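Local coordinates for protein putative alpha-L-fucosidase (Bacteroides thetaiotaomicron, PDB 3EYP) that probably hydrolyses alpha-L-fucosidic linkages, as a glycosyl hydrolase family 29 enzyme with a TIM-barrel domain followed by an F5/8 type C domain, at residues C56-Q61 and G302-T307; T254-R259 and R271-R276. All blocks are in the same frame, centred on the assembly; numbering follows the deposited sequence.

Interaction 1 (C56-Q61 and G302-T307); sequences CRQWMQ and GLIHST
Gln58 and Trp59, neighbours in the first turn of helix 56-65, face the loop Gly302-Ile304, extended at Leu303 and Ile304, which runs up to the start of helix 306-323 with His305 as its N-cap residue. The backbones come nearest at Trp59 and Ile304, whose CA atoms lie 6.1 Å apart, and each of the three hydrogen bonds between the segments pairs a side chain of the helix with a backbone group of the loop. Gln58 carries two of them. With CG anti to the backbone N (chi1 -174°) and the chain bent at chi2, its amide reaches Ile304 and grips both polar atoms of that residue's backbone: Ile304 N gives its hydrogen to OE1 at 2.9 Å, and NE2 gives one to Ile304 O, also at 2.9 Å. Both acceptors are met on a lone pair in the carbonyl plane, and Ile304 O lies in the plane of the Gln58 amide, a pairing that fixes which way round the amide is turned. Leu303 CD2 packs crosswise against the Gln58 amide, 3.7 Å from CD. Trp59 supplies the third bond: NE1 points at Gly302 O (2.9 Å, N-H...O 163°), the oxygen near the indole plane but the donor well above the carbonyl plane. Ile304 CD1 covers one indole face in a CH-pi contact, 4.2 Å from the centroid of the five-membered ring, while Cys56 SG lies over the opposite face; Phe26 and Pro298 also touch the ring. Gly302, at phi 86°, has a backbone shape that would jam a CB against the preceding carbonyl. The loop is thus held by its peptide groups: the glutamine amide satisfies the N-H and C=O of buried Ile304, and the indole N-H finds its acceptor in a largely apolar setting.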
loop_
_atom_site.group_PDB
_atom_site.type_symbol
_atom_site.label_atom_id
_atom_site.label_comp_id
_atom_site.label_asym_id
_atom_site.label_seq_id
_atom_site.Cartn_x
_atom_site.Cartn_y
_atom_site.Cartn_z
ATOM N N CYS A 56 8.998 -20.870 -2.416
ATOM C CA CYS A 56 8.914 -19.367 -2.341
ATOM C C CYS A 56 9.261 -18.699 -3.682
ATOM O O CYS A 56 8.927 -17.532 -3.928
ATOM C CB CYS A 56 9.776 -18.830 -1.237
ATOM S SG CYS A 56 9.156 -19.263 0.433
ATOM N N ARG A 57 9.924 -19.457 -4.556
ATOM C CA ARG A 57 10.263 -18.944 -5.897
ATOM C C ARG A 57 8.976 -18.821 -6.704
ATOM O O ARG A 57 8.759 -17.841 -7.451
ATOM C CB ARG A 57 11.302 -19.833 -6.619
ATOM C CG ARG A 57 12.709 -19.898 -5.885
ATOM C CD ARG A 57 13.681 -20.827 -6.625
ATOM N NE ARG A 57 14.242 -20.134 -7.768
ATOM C CZ ARG A 57 13.905 -20.319 -9.049
ATOM N NH1 ARG A 57 14.488 -19.584 -9.972
ATOM N NH2 ARG A 57 13.031 -21.251 -9.428
ATOM N N GLN A 58 8.108 -19.786 -6.480
ATOM C CA GLN A 58 6.790 -19.822 -7.134
ATOM C C GLN A 58 6.004 -18.551 -6.729
ATOM O O GLN A 58 5.317 -17.931 -7.532
ATOM C CB GLN A 58 6.006 -21.070 -6.807
ATOM C CG GLN A 58 4.710 -21.186 -7.586
ATOM C CD GLN A 58 3.480 -20.973 -6.748
ATOM O OE1 GLN A 58 3.573 -20.627 -5.585
ATOM N NE2 GLN A 58 2.317 -21.183 -7.334
ATOM N N TRP A 59 6.138 -18.188 -5.465
ATOM C CA TRP A 59 5.452 -17.014 -4.915
ATOM C C TRP A 59 6.001 -15.814 -5.634
ATOM O O TRP A 59 5.232 -14.939 -5.971
ATOM C CB TRP A 59 5.653 -16.812 -3.424
ATOM C CG TRP A 59 5.342 -17.953 -2.515
ATOM C CD1 TRP A 59 4.926 -19.216 -2.864
ATOM C CD2 TRP A 59 5.500 -17.955 -1.120
ATOM N NE1 TRP A 59 4.773 -19.983 -1.772
ATOM C CE2 TRP A 59 5.112 -19.245 -0.664
ATOM C CE3 TRP A 59 5.861 -16.978 -0.191
ATOM C CZ2 TRP A 59 5.124 -19.607 0.689
ATOM C CZ3 TRP A 59 5.886 -17.330 1.169
ATOM C CH2 TRP A 59 5.490 -18.643 1.600
ATOM N N MET A 60 7.325 -15.775 -5.844
ATOM C CA MET A 60 7.960 -14.590 -6.453
ATOM C C MET A 60 7.554 -14.479 -7.917
ATOM O O MET A 60 7.431 -13.406 -8.460
ATOM C CB MET A 60 9.481 -14.576 -6.371
ATOM C CG MET A 60 10.152 -14.391 -4.984
ATOM S SD MET A 60 9.404 -13.262 -3.799
ATOM C CE MET A 60 9.010 -14.359 -2.467
ATOM N N GLN A 61 7.326 -15.594 -8.552
ATOM C CA GLN A 61 6.906 -15.568 -9.996
ATOM C C GLN A 61 5.515 -14.971 -10.131
ATOM O O GLN A 61 5.200 -14.192 -11.044
ATOM C CB GLN A 61 6.970 -16.972 -10.594
ATOM C CG GLN A 61 8.379 -17.487 -10.751
ATOM C CD GLN A 61 8.500 -19.006 -10.662
ATOM O OE1 GLN A 61 7.555 -19.738 -10.948
ATOM N NE2 GLN A 61 9.701 -19.487 -10.277
ATOM N N GLY A 302 2.245 -25.284 0.117
ATOM C CA GLY A 302 3.132 -24.130 0.209
ATOM C C GLY A 302 3.242 -23.350 -1.094
ATOM O O GLY A 302 4.309 -22.795 -1.431
ATOM N N LEU A 303 2.140 -23.335 -1.808
ATOM C CA LEU A 303 1.998 -22.669 -3.132
ATOM C C LEU A 303 0.861 -21.702 -3.237
ATOM O O LEU A 303 -0.171 -21.865 -2.584
ATOM C CB LEU A 303 1.790 -23.680 -4.257
ATOM C CG LEU A 303 2.890 -24.763 -4.432
ATOM C CD1 LEU A 303 2.209 -25.915 -5.212
ATOM C CD2 LEU A 303 4.162 -24.253 -5.090
ATOM N N ILE A 304 1.072 -20.674 -4.072
ATOM C CA ILE A 304 0.008 -19.707 -4.353
ATOM C C ILE A 304 -0.883 -20.360 -5.368
ATOM O O ILE A 304 -0.399 -20.943 -6.336
ATOM C CB ILE A 304 0.516 -18.336 -4.899
ATOM C CG1 ILE A 304 1.559 -17.736 -4.006
ATOM C CG2 ILE A 304 -0.667 -17.330 -5.013
ATOM C CD1 ILE A 304 1.256 -17.630 -2.585
ATOM N N HIS A 305 -2.192 -20.302 -5.116
ATOM C CA HIS A 305 -3.197 -20.852 -6.027
ATOM C C HIS A 305 -3.199 -20.137 -7.391
ATOM O O HIS A 305 -3.007 -18.902 -7.549
ATOM C CB HIS A 305 -4.610 -20.868 -5.382
ATOM C CG HIS A 305 -5.648 -21.591 -6.175
ATOM N ND1 HIS A 305 -5.570 -22.947 -6.446
ATOM C CD2 HIS A 305 -6.816 -21.165 -6.705
ATOM C CE1 HIS A 305 -6.620 -23.297 -7.171
ATOM N NE2 HIS A 305 -7.401 -22.241 -7.321
ATOM N N SER A 306 -3.485 -20.940 -8.375
ATOM C CA SER A 306 -3.567 -20.462 -9.763
ATOM C C SER A 306 -4.494 -19.304 -9.998
ATOM O O SER A 306 -4.181 -18.337 -10.678
ATOM C CB SER A 306 -3.923 -21.608 -10.724
ATOM O OG SER A 306 -5.118 -22.325 -10.431
ATOM N N THR A 307 -5.675 -19.386 -9.433
ATOM C CA THR A 307 -6.651 -18.309 -9.674
ATOM C C THR A 307 -6.124 -16.987 -9.139
ATOM O O THR A 307 -6.184 -15.939 -9.781
ATOM C CB THR A 307 -8.006 -18.656 -9.090
ATOM O OG1 THR A 307 -8.410 -19.893 -9.645
ATOM C CG2 THR A 307 -9.046 -17.590 -9.433
#

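Interaction 2 (T254-R259 and R271-R276); sequences TDVSIR and RVKSVR
Lys273 joins the two segments twice, through its backbone and through its ammonium group. Its N-H meets Ile258 O at 2.8 Å, almost straight at 178° and nearly along the C=O axis. Its side chain runs past the same carbonyl and, bent at chi4 (87°), turns NZ onto Ser257 O at 2.7 Å, with Arg259 O 3.3 Å from NZ. An alanine here would keep the backbone bond but would probably deprive Ser257 O of its ammonium partner and uncover the Ile258 carbonyl that the aliphatic chain now lies along. Val272 CA adds a CA-H...O contact to Ile258 O. Outward from this, the two Val272 methyls divide the packing: CG1 meets Ile258 CG1 at 3.8 Å, and CG2 lies over a face of the Arg259 guanidinium, 4.0 Å from NE. That guanidinium is held by salt bridges to Asp308 and Asp269, while Ser257 OG, bonded to Ser261 and Asn295, accepts a weak bond from Arg259 N. Val256, whose backbone pairs with Leu293 and Asn295, faces Ile281 of helix 275-283. The contact closes the loop between strand 253-257 and helix 275-283, drawing the strand's C-terminal end to the helix start in a beta-alpha-beta unit of the TIM barrel.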
loop_
_atom_site.group_PDB
_atom_site.type_symbol
_atom_site.label_atom_id
_atom_site.label_comp_id
_atom_site.label_asym_id
_atom_site.label_seq_id
_atom_site.Cartn_x
_atom_site.Cartn_y
_atom_site.Cartn_z
ATOM N N THR A 254 -3.364 0.454 2.549
ATOM C CA THR A 254 -4.629 -0.214 2.395
ATOM C C THR A 254 -4.426 -1.706 2.203
ATOM O O THR A 254 -3.889 -2.145 1.194
ATOM C CB THR A 254 -5.422 0.339 1.155
ATOM O OG1 THR A 254 -5.588 1.769 1.327
ATOM C CG2 THR A 254 -6.774 -0.300 1.009
ATOM N N ASP A 255 -4.897 -2.455 3.169
ATOM C CA ASP A 255 -4.702 -3.946 3.184
ATOM C C ASP A 255 -5.956 -4.710 2.908
ATOM O O ASP A 255 -7.000 -4.366 3.407
ATOM C CB ASP A 255 -4.057 -4.430 4.461
ATOM C CG ASP A 255 -4.933 -4.304 5.686
ATOM O OD1 ASP A 255 -5.584 -3.245 5.891
ATOM O OD2 ASP A 255 -4.902 -5.271 6.496
ATOM N N VAL A 256 -5.832 -5.766 2.091
ATOM C CA VAL A 256 -6.984 -6.569 1.739
ATOM C C VAL A 256 -6.528 -7.933 1.232
ATOM O O VAL A 256 -5.418 -8.107 0.725
ATOM C CB VAL A 256 -7.875 -5.817 0.672
ATOM C CG1 VAL A 256 -7.075 -5.593 -0.617
ATOM C CG2 VAL A 256 -9.145 -6.523 0.378
ATOM N N SER A 257 -7.344 -8.904 1.482
ATOM C CA SER A 257 -7.136 -10.215 0.930
ATOM C C SER A 257 -7.755 -10.417 -0.458
ATOM O O SER A 257 -8.832 -9.934 -0.816
ATOM C CB SER A 257 -7.650 -11.301 1.894
ATOM O OG SER A 257 -7.144 -12.582 1.530
ATOM N N ILE A 258 -7.041 -11.177 -1.261
ATOM C CA ILE A 258 -7.566 -11.558 -2.580
ATOM C C ILE A 258 -8.731 -12.575 -2.448
ATOM O O ILE A 258 -9.450 -12.843 -3.397
ATOM C CB ILE A 258 -6.452 -12.140 -3.488
ATOM C CG1 ILE A 258 -6.778 -11.957 -4.980
ATOM C CG2 ILE A 258 -6.143 -13.668 -3.172
ATOM C CD1 ILE A 258 -5.464 -12.143 -5.819
ATOM N N ARG A 259 -8.898 -13.102 -1.241
ATOM C CA ARG A 259 -9.977 -14.046 -0.902
ATOM C C ARG A 259 -10.836 -13.516 0.259
ATOM O O ARG A 259 -10.519 -12.487 0.798
ATOM C CB ARG A 259 -9.396 -15.403 -0.496
ATOM C CG ARG A 259 -8.716 -16.150 -1.633
ATOM C CD ARG A 259 -7.620 -17.153 -1.151
ATOM N NE ARG A 259 -7.220 -17.975 -2.266
ATOM C CZ ARG A 259 -7.621 -19.223 -2.460
ATOM N NH1 ARG A 259 -8.406 -19.803 -1.568
ATOM N NH2 ARG A 259 -7.249 -19.871 -3.563
ATOM N N ARG A 271 -13.760 -18.470 -4.847
ATOM C CA ARG A 271 -14.213 -17.167 -4.298
ATOM C C ARG A 271 -13.136 -16.091 -4.326
ATOM O O ARG A 271 -13.164 -15.123 -3.550
ATOM C CB ARG A 271 -14.671 -17.329 -2.848
ATOM C CG ARG A 271 -15.797 -18.337 -2.623
ATOM C CD ARG A 271 -17.111 -17.789 -3.084
ATOM N NE ARG A 271 -18.115 -18.840 -3.030
ATOM C CZ ARG A 271 -18.836 -19.119 -1.940
ATOM N NH1 ARG A 271 -18.673 -18.395 -0.832
ATOM N NH2 ARG A 271 -19.735 -20.101 -1.965
ATOM N N VAL A 272 -12.151 -16.293 -5.160
ATOM C CA VAL A 272 -11.114 -15.271 -5.362
ATOM C C VAL A 272 -11.726 -14.036 -6.021
ATOM O O VAL A 272 -12.553 -14.104 -6.939
ATOM C CB VAL A 272 -9.920 -15.775 -6.248
ATOM C CG1 VAL A 272 -8.917 -14.653 -6.493
ATOM C CG2 VAL A 272 -9.186 -17.001 -5.623
ATOM N N LYS A 273 -11.309 -12.890 -5.556
ATOM C CA LYS A 273 -11.812 -11.654 -6.102
ATOM C C LYS A 273 -11.567 -11.613 -7.596
ATOM O O LYS A 273 -10.538 -12.037 -8.119
ATOM C CB LYS A 273 -11.199 -10.448 -5.375
ATOM C CG LYS A 273 -11.822 -10.270 -3.989
ATOM C CD LYS A 273 -11.078 -9.235 -3.163
ATOM C CE LYS A 273 -11.869 -8.864 -1.920
ATOM N NZ LYS A 273 -11.551 -9.787 -0.850
ATOM N N SER A 274 -12.536 -11.040 -8.285
ATOM C CA SER A 274 -12.471 -10.958 -9.742
ATOM C C SER A 274 -11.505 -9.842 -10.114
ATOM O O SER A 274 -11.192 -9.007 -9.307
ATOM C CB SER A 274 -13.862 -10.665 -10.311
ATOM O OG SER A 274 -14.238 -9.326 -9.976
ATOM N N VAL A 275 -11.027 -9.867 -11.354
ATOM C CA VAL A 275 -10.129 -8.827 -11.864
ATOM C C VAL A 275 -10.780 -7.450 -11.752
ATOM O O VAL A 275 -10.136 -6.489 -11.336
ATOM C CB VAL A 275 -9.677 -9.117 -13.346
ATOM C CG1 VAL A 275 -8.798 -8.016 -13.913
ATOM C CG2 VAL A 275 -9.003 -10.478 -13.403
ATOM N N ARG A 276 -12.056 -7.391 -12.107
ATOM C CA ARG A 276 -12.841 -6.154 -11.977
ATOM C C ARG A 276 -12.899 -5.639 -10.543
ATOM O O ARG A 276 -12.766 -4.456 -10.325
ATOM C CB ARG A 276 -14.260 -6.278 -12.525
ATOM C CG ARG A 276 -14.331 -5.810 -13.957
ATOM C CD ARG A 276 -15.676 -6.131 -14.618
ATOM N NE ARG A 276 -16.642 -5.032 -14.555
ATOM C CZ ARG A 276 -16.391 -3.764 -14.885
ATOM N NH1 ARG A 276 -15.172 -3.370 -15.267
ATOM N NH2 ARG A 276 -17.370 -2.861 -14.792
#

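Both contacts belong to the TIM-barrel domain, probably the catalytic one, their centres about 16 Å apart, and interaction 2 is nested in the chain between the segments of interaction 1. They meet at the start of helix 306-323: His305 CB packs 3.4 Å from Arg259 NH2, and Thr307 CG2 lies 3.8 Å from Val272 CB. Asp308, one residue farther along, takes a salt bridge from Arg259. The loop held by helix 56-65 thus leads directly into the helix start against which 254-259 and 271-276 pack. Asp255 OD2 hydrogen-bonds a glycerol, probably from the crystallisation liquor, near the C-terminal end of strand 253-257, where TIM-barrel enzymes carry their active sites, consistent with a place in the substrate pocket.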